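Local coordinates for GTPase activator-like protein (Chaetomium thermophilum, PDB 5HIU) that probably acts as a GTPase activator when full-length, and has its N-terminal part, the piece described here, folded as an elongated all-helical solenoid, at residues G209-L214 against S242-K247; D225-C230 against P263-E268; D291-Y296 against G314-L319. One frame throughout, in Å; residues are numbered along the deposited sequence.

Contact 1 (G209-L214 against S242-K247)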
ATOM      1  N   GLY A 209       3.409   9.049 -10.411  1.00 59.06           N
ATOM      2  CA  GLY A 209       4.028   7.851 -10.961  1.00 59.22           C
ATOM      3  C   GLY A 209       4.245   6.764  -9.907  1.00 58.83           C
ATOM      4  O   GLY A 209       3.980   5.566 -10.117  1.00 55.66           O
ATOM      5  N   LEU A 210       4.746   7.172  -8.757  1.00 56.19           N
ATOM      6  CA  LEU A 210       5.077   6.202  -7.749  1.00 55.21           C
ATOM      7  C   LEU A 210       3.803   5.504  -7.286  1.00 54.83           C
ATOM      8  O   LEU A 210       3.762   4.285  -7.231  1.00 49.20           O
ATOM      9  CB  LEU A 210       5.801   6.871  -6.598  1.00 54.42           C
ATOM     10  CG  LEU A 210       6.035   5.966  -5.402  1.00 58.31           C
ATOM     11  CD1 LEU A 210       6.760   4.671  -5.766  1.00 62.52           C
ATOM     12  CD2 LEU A 210       6.810   6.763  -4.372  1.00 59.28           C
ATOM     13  N   ILE A 211       2.760   6.284  -7.004  1.00 55.77           N
ATOM     14  CA  ILE A 211       1.483   5.741  -6.565  1.00 54.17           C
ATOM     15  C   ILE A 211       0.948   4.698  -7.526  1.00 60.22           C
ATOM     16  O   ILE A 211       0.597   3.596  -7.092  1.00 63.73           O
ATOM     17  CB  ILE A 211       0.435   6.851  -6.370  1.00 58.31           C
ATOM     18  CG1 ILE A 211       0.747   7.645  -5.098  1.00 58.38           C
ATOM     19  CG2 ILE A 211      -0.967   6.273  -6.255  1.00 56.12           C
ATOM     20  CD1 ILE A 211       0.226   9.069  -5.130  1.00 62.16           C
ATOM     21  N   ASP A 212       0.886   5.040  -8.820  1.00 64.43           N
ATOM     22  CA  ASP A 212       0.436   4.091  -9.858  1.00 66.35           C
ATOM     23  C   ASP A 212       1.167   2.766  -9.771  1.00 60.65           C
ATOM     24  O   ASP A 212       0.569   1.693  -9.840  1.00 68.43           O
ATOM     25  CB  ASP A 212       0.679   4.637 -11.277  1.00 69.79           C
ATOM     26  CG  ASP A 212      -0.156   5.837 -11.595  1.00 71.36           C
ATOM     27  OD1 ASP A 212      -1.038   6.193 -10.794  1.00 73.05           O
ATOM     28  OD2 ASP A 212       0.077   6.444 -12.656  1.00 81.89           O
ATOM     29  N   MET A 213       2.477   2.855  -9.650  1.00 54.93           N
ATOM     30  CA  MET A 213       3.315   1.672  -9.623  1.00 60.50           C
ATOM     31  C   MET A 213       2.960   0.760  -8.430  1.00 60.47           C
ATOM     32  O   MET A 213       2.871  -0.466  -8.585  1.00 56.96           O
ATOM     33  CB  MET A 213       4.776   2.123  -9.551  1.00 63.36           C
ATOM     34  CG  MET A 213       5.827   1.058  -9.773  1.00 65.69           C
ATOM     35  SD  MET A 213       5.730   0.353 -11.415  1.00 74.59           S
ATOM     36  CE  MET A 213       4.981  -1.248 -11.084  1.00 66.27           C
ATOM     37  N   LEU A 214       2.731   1.358  -7.257  1.00 54.98           N
ATOM     38  CA  LEU A 214       2.405   0.580  -6.064  1.00 56.39           C
ATOM     39  C   LEU A 214       1.048  -0.091  -6.165  1.00 58.08           C
ATOM     40  O   LEU A 214       0.846  -1.191  -5.639  1.00 53.62           O
ATOM     41  CB  LEU A 214       2.356   1.458  -4.843  1.00 54.39           C
ATOM     42  CG  LEU A 214       3.615   2.223  -4.543  1.00 53.30           C
ATOM     43  CD1 LEU A 214       3.189   3.434  -3.754  1.00 53.34           C
ATOM     44  CD2 LEU A 214       4.622   1.358  -3.803  1.00 55.24           C
ATOM     45  N   SER A 242       2.167  13.729   0.667  1.00 64.08           N
ATOM     46  CA  SER A 242       0.762  13.792   0.246  1.00 63.43           C
ATOM     47  C   SER A 242       0.437  13.024  -1.018  1.00 62.25           C
ATOM     48  O   SER A 242       1.221  12.963  -1.941  1.00 68.59           O
ATOM     49  CB  SER A 242       0.317  15.224   0.039  1.00 70.87           C
ATOM     50  OG  SER A 242      -0.971  15.257  -0.560  1.00 81.16           O
ATOM     51  N   ILE A 243      -0.745  12.429  -1.009  1.00 69.80           N
ATOM     52  CA  ILE A 243      -1.389  11.844  -2.166  1.00 72.85           C
ATOM     53  C   ILE A 243      -2.143  12.956  -2.934  1.00 74.87           C
ATOM     54  O   ILE A 243      -2.980  13.659  -2.369  1.00 72.29           O
ATOM     55  CB  ILE A 243      -2.395  10.770  -1.718  1.00 74.27           C
ATOM     56  CG1 ILE A 243      -1.670   9.633  -1.024  1.00 82.65           C
ATOM     57  CG2 ILE A 243      -3.176  10.206  -2.892  1.00 82.46           C
ATOM     58  CD1 ILE A 243      -2.622   8.648  -0.374  1.00 90.85           C
ATOM     59  N   PRO A 244      -1.857  13.114  -4.229  1.00 77.23           N
ATOM     60  CA  PRO A 244      -2.587  14.121  -4.980  1.00 76.58           C
ATOM     61  C   PRO A 244      -4.045  13.728  -5.102  1.00 75.85           C
ATOM     62  O   PRO A 244      -4.346  12.542  -5.094  1.00 71.58           O
ATOM     63  CB  PRO A 244      -1.918  14.091  -6.357  1.00 80.86           C
ATOM     64  CG  PRO A 244      -0.605  13.402  -6.165  1.00 81.05           C
ATOM     65  CD  PRO A 244      -0.836  12.435  -5.050  1.00 78.71           C
ATOM     66  N   THR A 245      -4.928  14.713  -5.244  1.00 78.59           N
ATOM     67  CA  THR A 245      -6.372  14.476  -5.248  1.00 84.89           C
ATOM     68  C   THR A 245      -6.809  13.425  -6.281  1.00 86.38           C
ATOM     69  O   THR A 245      -7.587  12.522  -5.966  1.00 92.16           O
ATOM     70  CB  THR A 245      -7.187  15.786  -5.448  1.00 93.72           C
ATOM     71  OG1 THR A 245      -6.901  16.361  -6.726  1.00102.00           O
ATOM     72  CG2 THR A 245      -6.873  16.819  -4.345  1.00 95.10           C
ATOM     73  N   ASN A 246      -6.298  13.522  -7.499  1.00 89.59           N
ATOM     74  CA  ASN A 246      -6.683  12.585  -8.572  1.00 91.89           C
ATOM     75  C   ASN A 246      -6.247  11.108  -8.397  1.00 88.26           C
ATOM     76  O   ASN A 246      -6.650  10.244  -9.180  1.00 90.91           O
ATOM     77  CB  ASN A 246      -6.165  13.108  -9.908  1.00 97.04           C
ATOM     78  CG  ASN A 246      -4.657  13.255  -9.925  1.00 99.04           C
ATOM     79  OD1 ASN A 246      -4.036  13.474  -8.886  1.00 96.64           O
ATOM     80  ND2 ASN A 246      -4.062  13.152 -11.102  1.00104.93           N
ATOM     81  N   LYS A 247      -5.424  10.825  -7.389  1.00 83.68           N
ATOM     82  CA  LYS A 247      -5.011   9.447  -7.059  1.00 81.21           C
ATOM     83  C   LYS A 247      -5.838   8.798  -5.945  1.00 79.07           C
ATOM     84  O   LYS A 247      -5.771   7.570  -5.728  1.00 74.59           O
ATOM     85  CB  LYS A 247      -3.544   9.446  -6.626  1.00 75.60           C
ATOM     86  CG  LYS A 247      -2.593   9.939  -7.698  1.00 77.74           C
ATOM     87  CD  LYS A 247      -2.551   8.949  -8.849  1.00 77.09           C
ATOM     88  CE  LYS A 247      -2.070   9.588 -10.120  1.00 80.14           C
ATOM     89  NZ  LYS A 247      -2.572   8.786 -11.258  1.00 89.04           N
TER

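Contact 2 (D225-C230 against P263-E268)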
ATOM      1  N   ASP A 225       3.458 -10.181   1.338  1.00 58.81           N
ATOM      2  CA  ASP A 225       4.478  -9.249   1.845  1.00 57.55           C
ATOM      3  C   ASP A 225       4.631  -8.018   0.967  1.00 54.51           C
ATOM      4  O   ASP A 225       4.809  -6.930   1.498  1.00 48.39           O
ATOM      5  CB  ASP A 225       5.841  -9.934   2.030  1.00 59.36           C
ATOM      6  CG  ASP A 225       5.955 -10.675   3.356  1.00 69.78           C
ATOM      7  OD1 ASP A 225       5.183 -10.397   4.314  1.00 75.01           O
ATOM      8  OD2 ASP A 225       6.825 -11.569   3.436  1.00 85.87           O
ATOM      9  N   ASP A 226       4.556  -8.197  -0.358  1.00 52.92           N
ATOM     10  CA  ASP A 226       4.454  -7.082  -1.289  1.00 48.89           C
ATOM     11  C   ASP A 226       3.270  -6.175  -0.942  1.00 50.10           C
ATOM     12  O   ASP A 226       3.373  -4.958  -1.032  1.00 51.01           O
ATOM     13  CB  ASP A 226       4.282  -7.580  -2.727  1.00 54.55           C
ATOM     14  CG  ASP A 226       5.474  -8.393  -3.242  1.00 55.92           C
ATOM     15  OD1 ASP A 226       6.570  -8.304  -2.652  1.00 56.22           O
ATOM     16  OD2 ASP A 226       5.304  -9.114  -4.260  1.00 53.90           O
ATOM     17  N   LEU A 227       2.129  -6.746  -0.569  1.00 53.48           N
ATOM     18  CA  LEU A 227       0.976  -5.911  -0.210  1.00 54.34           C
ATOM     19  C   LEU A 227       1.225  -5.182   1.086  1.00 52.28           C
ATOM     20  O   LEU A 227       0.874  -4.024   1.229  1.00 47.16           O
ATOM     21  CB  LEU A 227      -0.291  -6.741  -0.032  1.00 54.66           C
ATOM     22  CG  LEU A 227      -0.942  -7.273  -1.278  1.00 60.36           C
ATOM     23  CD1 LEU A 227      -2.105  -8.157  -0.872  1.00 66.54           C
ATOM     24  CD2 LEU A 227      -1.421  -6.142  -2.169  1.00 63.98           C
ATOM     25  N   ARG A 228       1.780  -5.897   2.052  1.00 49.54           N
ATOM     26  CA  ARG A 228       2.081  -5.284   3.325  1.00 52.24           C
ATOM     27  C   ARG A 228       3.006  -4.127   3.017  1.00 48.91           C
ATOM     28  O   ARG A 228       2.815  -3.019   3.509  1.00 51.58           O
ATOM     29  CB  ARG A 228       2.724  -6.294   4.276  1.00 51.88           C
ATOM     30  CG  ARG A 228       3.256  -5.697   5.553  1.00 58.46           C
ATOM     31  CD  ARG A 228       3.862  -6.755   6.471  1.00 63.06           C
ATOM     32  NE  ARG A 228       2.862  -7.328   7.367  1.00 67.61           N
ATOM     33  CZ  ARG A 228       2.139  -8.422   7.124  1.00 76.63           C
ATOM     34  NH1 ARG A 228       2.281  -9.126   5.999  1.00 80.95           N
ATOM     35  NH2 ARG A 228       1.257  -8.826   8.031  1.00 82.95           N
ATOM     36  N   ALA A 229       3.974  -4.387   2.151  1.00 46.56           N
ATOM     37  CA  ALA A 229       5.014  -3.414   1.857  1.00 47.09           C
ATOM     38  C   ALA A 229       4.429  -2.192   1.161  1.00 47.42           C
ATOM     39  O   ALA A 229       4.737  -1.082   1.556  1.00 46.94           O
ATOM     40  CB  ALA A 229       6.128  -4.044   1.014  1.00 45.84           C
ATOM     41  N   CYS A 230       3.585  -2.402   0.147  1.00 45.11           N
ATOM     42  CA  CYS A 230       2.939  -1.306  -0.556  1.00 44.78           C
ATOM     43  C   CYS A 230       2.035  -0.475   0.324  1.00 51.53           C
ATOM     44  O   CYS A 230       1.911   0.729   0.117  1.00 62.25           O
ATOM     45  CB  CYS A 230       2.110  -1.828  -1.720  1.00 47.43           C
ATOM     46  SG  CYS A 230       3.143  -2.570  -2.973  1.00 57.60           S
ATOM     47  N   PRO A 263      -7.869 -10.578   4.571  1.00 67.37           N
ATOM     48  CA  PRO A 263      -8.116 -10.427   6.001  1.00 69.01           C
ATOM     49  C   PRO A 263      -6.861 -10.279   6.854  1.00 66.18           C
ATOM     50  O   PRO A 263      -6.875  -9.509   7.801  1.00 63.85           O
ATOM     51  CB  PRO A 263      -8.884 -11.718   6.368  1.00 76.50           C
ATOM     52  CG  PRO A 263      -8.598 -12.679   5.265  1.00 77.82           C
ATOM     53  CD  PRO A 263      -8.455 -11.822   4.044  1.00 75.19           C
ATOM     54  N   SER A 264      -5.789 -10.995   6.516  1.00 68.02           N
ATOM     55  CA  SER A 264      -4.539 -10.936   7.291  1.00 69.93           C
ATOM     56  C   SER A 264      -3.849  -9.564   7.285  1.00 70.43           C
ATOM     57  O   SER A 264      -2.948  -9.334   8.079  1.00 75.53           O
ATOM     58  CB  SER A 264      -3.543 -11.960   6.752  1.00 71.70           C
ATOM     59  OG  SER A 264      -2.985 -11.512   5.526  1.00 69.86           O
ATOM     60  N   LEU A 265      -4.235  -8.682   6.363  1.00 70.04           N
ATOM     61  CA  LEU A 265      -3.719  -7.315   6.312  1.00 63.77           C
ATOM     62  C   LEU A 265      -4.787  -6.267   6.621  1.00 62.24           C
ATOM     63  O   LEU A 265      -4.592  -5.083   6.347  1.00 57.51           O
ATOM     64  CB  LEU A 265      -3.134  -7.039   4.931  1.00 60.70           C
ATOM     65  CG  LEU A 265      -1.870  -7.838   4.623  1.00 64.56           C
ATOM     66  CD1 LEU A 265      -1.437  -7.602   3.189  1.00 61.06           C
ATOM     67  CD2 LEU A 265      -0.752  -7.479   5.579  1.00 69.50           C
ATOM     68  N   GLN A 266      -5.901  -6.680   7.219  1.00 60.33           N
ATOM     69  CA  GLN A 266      -7.004  -5.759   7.450  1.00 58.67           C
ATOM     70  C   GLN A 266      -6.592  -4.642   8.385  1.00 54.74           C
ATOM     71  O   GLN A 266      -6.903  -3.477   8.137  1.00 60.16           O
ATOM     72  CB  GLN A 266      -8.242  -6.477   7.998  1.00 65.44           C
ATOM     73  CG  GLN A 266      -9.520  -5.663   7.874  1.00 69.24           C
ATOM     74  CD  GLN A 266     -10.763  -6.389   8.391  1.00 78.12           C
ATOM     75  OE1 GLN A 266     -11.057  -6.356   9.591  1.00 82.52           O
ATOM     76  NE2 GLN A 266     -11.511  -7.025   7.487  1.00 73.68           N
ATOM     77  N   LYS A 267      -5.901  -4.987   9.457  1.00 53.77           N
ATOM     78  CA  LYS A 267      -5.496  -3.983  10.441  1.00 59.38           C
ATOM     79  C   LYS A 267      -4.514  -2.961   9.816  1.00 58.11           C
ATOM     80  O   LYS A 267      -4.723  -1.734   9.921  1.00 53.13           O
ATOM     81  CB  LYS A 267      -4.940  -4.657  11.709  1.00 64.65           C
ATOM     82  CG  LYS A 267      -3.752  -5.582  11.475  1.00 74.66           C
ATOM     83  CD  LYS A 267      -3.302  -6.309  12.730  1.00 84.19           C
ATOM     84  CE  LYS A 267      -1.947  -6.974  12.514  1.00 88.28           C
ATOM     85  NZ  LYS A 267      -1.625  -7.935  13.606  1.00 95.68           N
ATOM     86  N   GLU A 268      -3.509  -3.468   9.098  1.00 55.39           N
ATOM     87  CA  GLU A 268      -2.575  -2.614   8.365  1.00 56.63           C
ATOM     88  C   GLU A 268      -3.265  -1.642   7.404  1.00 52.37           C
ATOM     89  O   GLU A 268      -2.951  -0.463   7.404  1.00 56.03           O
ATOM     90  CB  GLU A 268      -1.527  -3.436   7.604  1.00 62.98           C
ATOM     91  CG  GLU A 268      -0.317  -3.848   8.442  1.00 66.92           C
ATOM     92  CD  GLU A 268      -0.444  -5.239   9.007  1.00 81.54           C
ATOM     93  OE1 GLU A 268      -1.586  -5.728   9.145  1.00 98.22           O
ATOM     94  OE2 GLU A 268       0.603  -5.851   9.300  1.00 95.67           O
TER

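Contact 3 (D291-Y296 against G314-L319)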
ATOM      1  N   ASP A 291     -19.639   6.827  -3.555  1.00 96.13           N
ATOM      2  CA  ASP A 291     -19.629   6.664  -5.020  1.00 99.56           C
ATOM      3  C   ASP A 291     -19.580   5.190  -5.403  1.00 97.26           C
ATOM      4  O   ASP A 291     -20.253   4.779  -6.331  1.00 98.11           O
ATOM      5  CB  ASP A 291     -18.436   7.381  -5.677  1.00 99.93           C
ATOM      6  CG  ASP A 291     -18.660   8.869  -5.871  1.00101.40           C
ATOM      7  OD1 ASP A 291     -19.807   9.355  -5.776  1.00106.01           O
ATOM      8  OD2 ASP A 291     -17.655   9.558  -6.134  1.00102.02           O
ATOM      9  N   PHE A 292     -18.801   4.386  -4.687  1.00 92.62           N
ATOM     10  CA  PHE A 292     -18.760   2.964  -4.988  1.00 97.31           C
ATOM     11  C   PHE A 292     -20.146   2.372  -4.866  1.00100.50           C
ATOM     12  O   PHE A 292     -20.501   1.460  -5.600  1.00109.56           O
ATOM     13  CB  PHE A 292     -17.762   2.233  -4.096  1.00 96.46           C
ATOM     14  CG  PHE A 292     -16.348   2.719  -4.259  1.00 99.42           C
ATOM     15  CD1 PHE A 292     -15.827   2.978  -5.526  1.00100.31           C
ATOM     16  CD2 PHE A 292     -15.531   2.917  -3.150  1.00101.39           C
ATOM     17  CE1 PHE A 292     -14.521   3.423  -5.675  1.00105.55           C
ATOM     18  CE2 PHE A 292     -14.223   3.364  -3.298  1.00 98.92           C
ATOM     19  CZ  PHE A 292     -13.716   3.619  -4.561  1.00 96.85           C
ATOM     20  N   LEU A 293     -20.937   2.930  -3.957  1.00102.56           N
ATOM     21  CA  LEU A 293     -22.330   2.543  -3.796  1.00 99.07           C
ATOM     22  C   LEU A 293     -23.238   3.301  -4.771  1.00 96.03           C
ATOM     23  O   LEU A 293     -24.006   2.681  -5.508  1.00 93.22           O
ATOM     24  CB  LEU A 293     -22.764   2.794  -2.347  1.00 99.64           C
ATOM     25  CG  LEU A 293     -21.841   2.299  -1.220  1.00 91.83           C
ATOM     26  CD1 LEU A 293     -22.407   2.659   0.152  1.00 88.11           C
ATOM     27  CD2 LEU A 293     -21.618   0.800  -1.331  1.00 86.29           C
ATOM     28  N   ARG A 294     -23.136   4.636  -4.767  1.00 95.01           N
ATOM     29  CA  ARG A 294     -23.969   5.514  -5.617  1.00 95.69           C
ATOM     30  C   ARG A 294     -23.689   5.319  -7.113  1.00 97.31           C
ATOM     31  O   ARG A 294     -24.607   5.030  -7.861  1.00101.21           O
ATOM     32  CB  ARG A 294     -23.795   6.990  -5.235  1.00 90.89           C
ATOM     33  N   SER A 295     -22.429   5.464  -7.539  1.00 98.24           N
ATOM     34  CA  SER A 295     -21.988   5.088  -8.909  1.00 98.37           C
ATOM     35  C   SER A 295     -22.540   3.754  -9.404  1.00 98.43           C
ATOM     36  O   SER A 295     -22.807   3.621 -10.602  1.00 98.51           O
ATOM     37  CB  SER A 295     -20.454   4.987  -9.030  1.00 93.11           C
ATOM     38  OG  SER A 295     -19.790   5.975  -8.281  1.00 92.38           O
ATOM     39  N   TYR A 296     -22.672   2.767  -8.504  1.00 92.54           N
ATOM     40  CA  TYR A 296     -22.952   1.391  -8.916  1.00 92.29           C
ATOM     41  C   TYR A 296     -24.065   1.338  -9.987  1.00 98.80           C
ATOM     42  O   TYR A 296     -24.953   2.187 -10.034  1.00103.32           O
ATOM     43  CB  TYR A 296     -23.254   0.447  -7.726  1.00 84.71           C
ATOM     44  CG  TYR A 296     -23.607  -0.956  -8.196  1.00 85.61           C
ATOM     45  CD1 TYR A 296     -22.640  -1.801  -8.704  1.00 86.05           C
ATOM     46  CD2 TYR A 296     -24.918  -1.407  -8.199  1.00 87.44           C
ATOM     47  CE1 TYR A 296     -22.954  -3.064  -9.190  1.00 88.20           C
ATOM     48  CE2 TYR A 296     -25.240  -2.670  -8.675  1.00 90.61           C
ATOM     49  CZ  TYR A 296     -24.254  -3.504  -9.176  1.00 90.63           C
ATOM     50  OH  TYR A 296     -24.575  -4.773  -9.676  1.00 93.92           O
ATOM     51  N   GLY A 314     -15.870  -3.507  -0.510  1.00 72.87           N
ATOM     52  CA  GLY A 314     -14.789  -2.914   0.247  1.00 73.62           C
ATOM     53  C   GLY A 314     -15.302  -1.685   0.940  1.00 71.80           C
ATOM     54  O   GLY A 314     -15.102  -1.526   2.142  1.00 72.79           O
ATOM     55  N   ALA A 315     -15.955  -0.827   0.150  1.00 70.54           N
ATOM     56  CA  ALA A 315     -16.641   0.381   0.625  1.00 68.47           C
ATOM     57  C   ALA A 315     -17.502   0.087   1.836  1.00 68.74           C
ATOM     58  O   ALA A 315     -17.519   0.855   2.785  1.00 69.03           O
ATOM     59  CB  ALA A 315     -17.502   0.981  -0.474  1.00 70.50           C
ATOM     60  N   LEU A 316     -18.214  -1.028   1.799  1.00 66.05           N
ATOM     61  CA  LEU A 316     -19.007  -1.460   2.934  1.00 66.79           C
ATOM     62  C   LEU A 316     -18.111  -1.702   4.139  1.00 65.18           C
ATOM     63  O   LEU A 316     -18.395  -1.255   5.248  1.00 68.92           O
ATOM     64  CB  LEU A 316     -19.767  -2.755   2.596  1.00 71.71           C
ATOM     65  CG  LEU A 316     -21.222  -2.663   2.109  1.00 76.13           C
ATOM     66  CD1 LEU A 316     -21.494  -1.505   1.156  1.00 74.44           C
ATOM     67  CD2 LEU A 316     -21.622  -3.985   1.468  1.00 81.14           C
ATOM     68  N   SER A 317     -17.038  -2.438   3.910  1.00 60.92           N
ATOM     69  CA  SER A 317     -16.125  -2.823   4.967  1.00 58.38           C
ATOM     70  C   SER A 317     -15.568  -1.571   5.635  1.00 57.71           C
ATOM     71  O   SER A 317     -15.543  -1.452   6.867  1.00 56.85           O
ATOM     72  CB  SER A 317     -14.976  -3.646   4.363  1.00 59.86           C
ATOM     73  OG  SER A 317     -14.269  -4.363   5.353  1.00 58.12           O
ATOM     74  N   VAL A 318     -15.122  -0.640   4.802  1.00 51.80           N
ATOM     75  CA  VAL A 318     -14.440   0.549   5.282  1.00 52.03           C
ATOM     76  C   VAL A 318     -15.459   1.486   5.905  1.00 51.78           C
ATOM     77  O   VAL A 318     -15.172   2.150   6.898  1.00 48.02           O
ATOM     78  CB  VAL A 318     -13.640   1.246   4.146  1.00 49.80           C
ATOM     79  CG1 VAL A 318     -13.206   2.632   4.557  1.00 49.15           C
ATOM     80  CG2 VAL A 318     -12.421   0.419   3.772  1.00 48.39           C
ATOM     81  N   LEU A 319     -16.656   1.517   5.323  1.00 57.26           N
ATOM     82  CA  LEU A 319     -17.741   2.354   5.842  1.00 58.00           C
ATOM     83  C   LEU A 319     -18.198   1.874   7.209  1.00 54.72           C
ATOM     84  O   LEU A 319     -18.419   2.660   8.109  1.00 54.19           O
ATOM     85  CB  LEU A 319     -18.932   2.413   4.870  1.00 57.61           C
ATOM     86  CG  LEU A 319     -18.740   3.405   3.714  1.00 57.39           C
ATOM     87  CD1 LEU A 319     -19.776   3.235   2.594  1.00 58.42           C
ATOM     88  CD2 LEU A 319     -18.756   4.822   4.250  1.00 56.84           C
TER

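Contact 1 (G209-L214 against S242-K247)
Ile-243 turns its CG2 branch to the CD1 methyl of Ile-211, a loose apolar touch of 4.2 Å made where the loop before helix 245-261 passes beside helix 204-219. Pro-244 comes closer: its ring carbon CD meets the same Ile-211 CD1 at 3.5 Å. The isoleucine can serve both because CG1 stands opposite the carbonyl carbon (chi1 -74°) and CD1 then extends outward from the helix to the loop. One turn on, Lys-247 lays its aliphatic stem obliquely over Ile-211, with CG 3.9 Å from Ile-211 CD1. Farther out, Lys-247 CD lies 4.0 Å from Ile-211 CG2, engaging both isoleucine branches. A bend at chi2 (-68°) carries the lysine on to Asp-212, which it crosses at about a right angle. There Lys-247 NZ donates to Asp-212 OD1 at 3.0 Å in a hydrogen-bonded salt bridge, approaching on the syn side of the carboxylate. Leu-237 of the intervening helix 224-240 also packs on Ile-211, and the contact joins next-but-one helices of the alpha solenoid. The stem of Lys-247 thus does two jobs, adding methylenes to the apolar patch around a buried isoleucine while its ammonium pairs with Asp-212 at the more exposed margin.

Contact 2 (D225-C230 against P263-E268)
Arg-228 and Leu-265 mark the closest approach of the two backbones, their CA atoms 6.8 Å apart, where helix 224-240 runs past the start of helix 266-277 in the same general sense. Leu-265 occupies the N-cap position of the latter helix and directs its side chain at the former. Its two methyls divide the work. Leu-265 CD1 reaches the CB of Leu-227 at 3.5 Å, the leucine chains crossing at a slant, whereas CD2 goes to the arginine. Leu-265 CD2 sits over one face of the guanidinium, displaced toward its rim, 3.4 Å from Arg-228 CZ. The methyl covers this face, while the N-H groups point outward from the rim and serve the carboxylates.

Helices 224-240 and 266-277 are next-but-one neighbours in an alpha solenoid, and Ile-258 of the intervening helix 245-261 touches both Leu-227 and Leu-265, closing the apolar side of the junction. On the more exposed side lies a salt-bridge network of Asp-225, Arg-228 and Glu-268. The arginine starts out extended, then bends at chi3 (-89°), which swings the guanidinium back over Leu-265 and up to Glu-268. There Glu-268 OE2 alone accepts from both NE and NH2 of Arg-228, each at 3.3 Å, through weak hydrogen bonds with N-H...O angles near 130°. The carboxylate and guanidinium planes stand 81° apart, so this is no coplanar two-oxygen pairing but a single oxygen shared obliquely by two N-H groups. Within the same helix, Arg-228 NH1 forms a long salt bridge to Asp-225 OD1 at 3.6 Å. The two acidic residues, one on each helix, would offset the charge of Arg-228 and probably temper its repulsion with Lys-267, whose NZ is 6.3 Å from Arg-228 NH2.

Contact 3 (D291-Y296 against G314-L319)
Leu-293 meets Leu-316 and Leu-319 in a wholly apolar junction between helices 281-294 and 302-322, consecutive members of the alpha solenoid. The side chain of Leu-293 explains most of the packing. Its CB is directed at the facing helix but stands back from it, as a stem. Leu-293 CG, set opposite the carbonyl carbon by a chi1 of -47°, advances to 4.4 Å from Leu-319 CD1 and is almost as near to Leu-316 CD1. From there the chain forks. Leu-293 CD1 continues outward and meets Leu-319 CD1 at 3.6 Å, the two leucines reaching for each other tip to tip. Leu-293 CD2 slants across to Leu-316 CD1, 3.4 Å away. The same Leu-293 CD2 also lies 4.2 Å from Ala-315 CB. The fork of one leucine therefore spans a full turn of the opposing helix.

Around this pair of methyls helix 352-366 closes in, with Ile-358 on Leu-316 and Leu-361 on Leu-319; Leu-289, one turn earlier in helix 281-294, also touches Leu-319. All five residues that touch are buried, and no hydrogen bond joins the segments. The small Ala-315 lets the backbones approach at Phe-292. Ala-315 CB lies 3.8 Å from Phe-292 CB and meets the aromatic ring at its edge, near the ring plane, beside CD2.

How the contacts relate
From the N terminus, contact 1 is the first to open, on helix 204-219. Contact 2 opens next, on helix 224-240, before contact 1 closes at the entry to helix 245-261; contact 2 then closes at the start of helix 266-277. The two loops therefore cross, each stepping over one helix, and together they tie four successive helices into a continuous stack. They touch directly where Leu-214 O packs against Cys-230 SG. Contact 3 follows in series, closing a shorter loop between the adjoining helices 281-294 and 302-322. Its centre lies about 20 Å from that of contact 2, and the chain links them as helix 266-277 leads into helix 281-294.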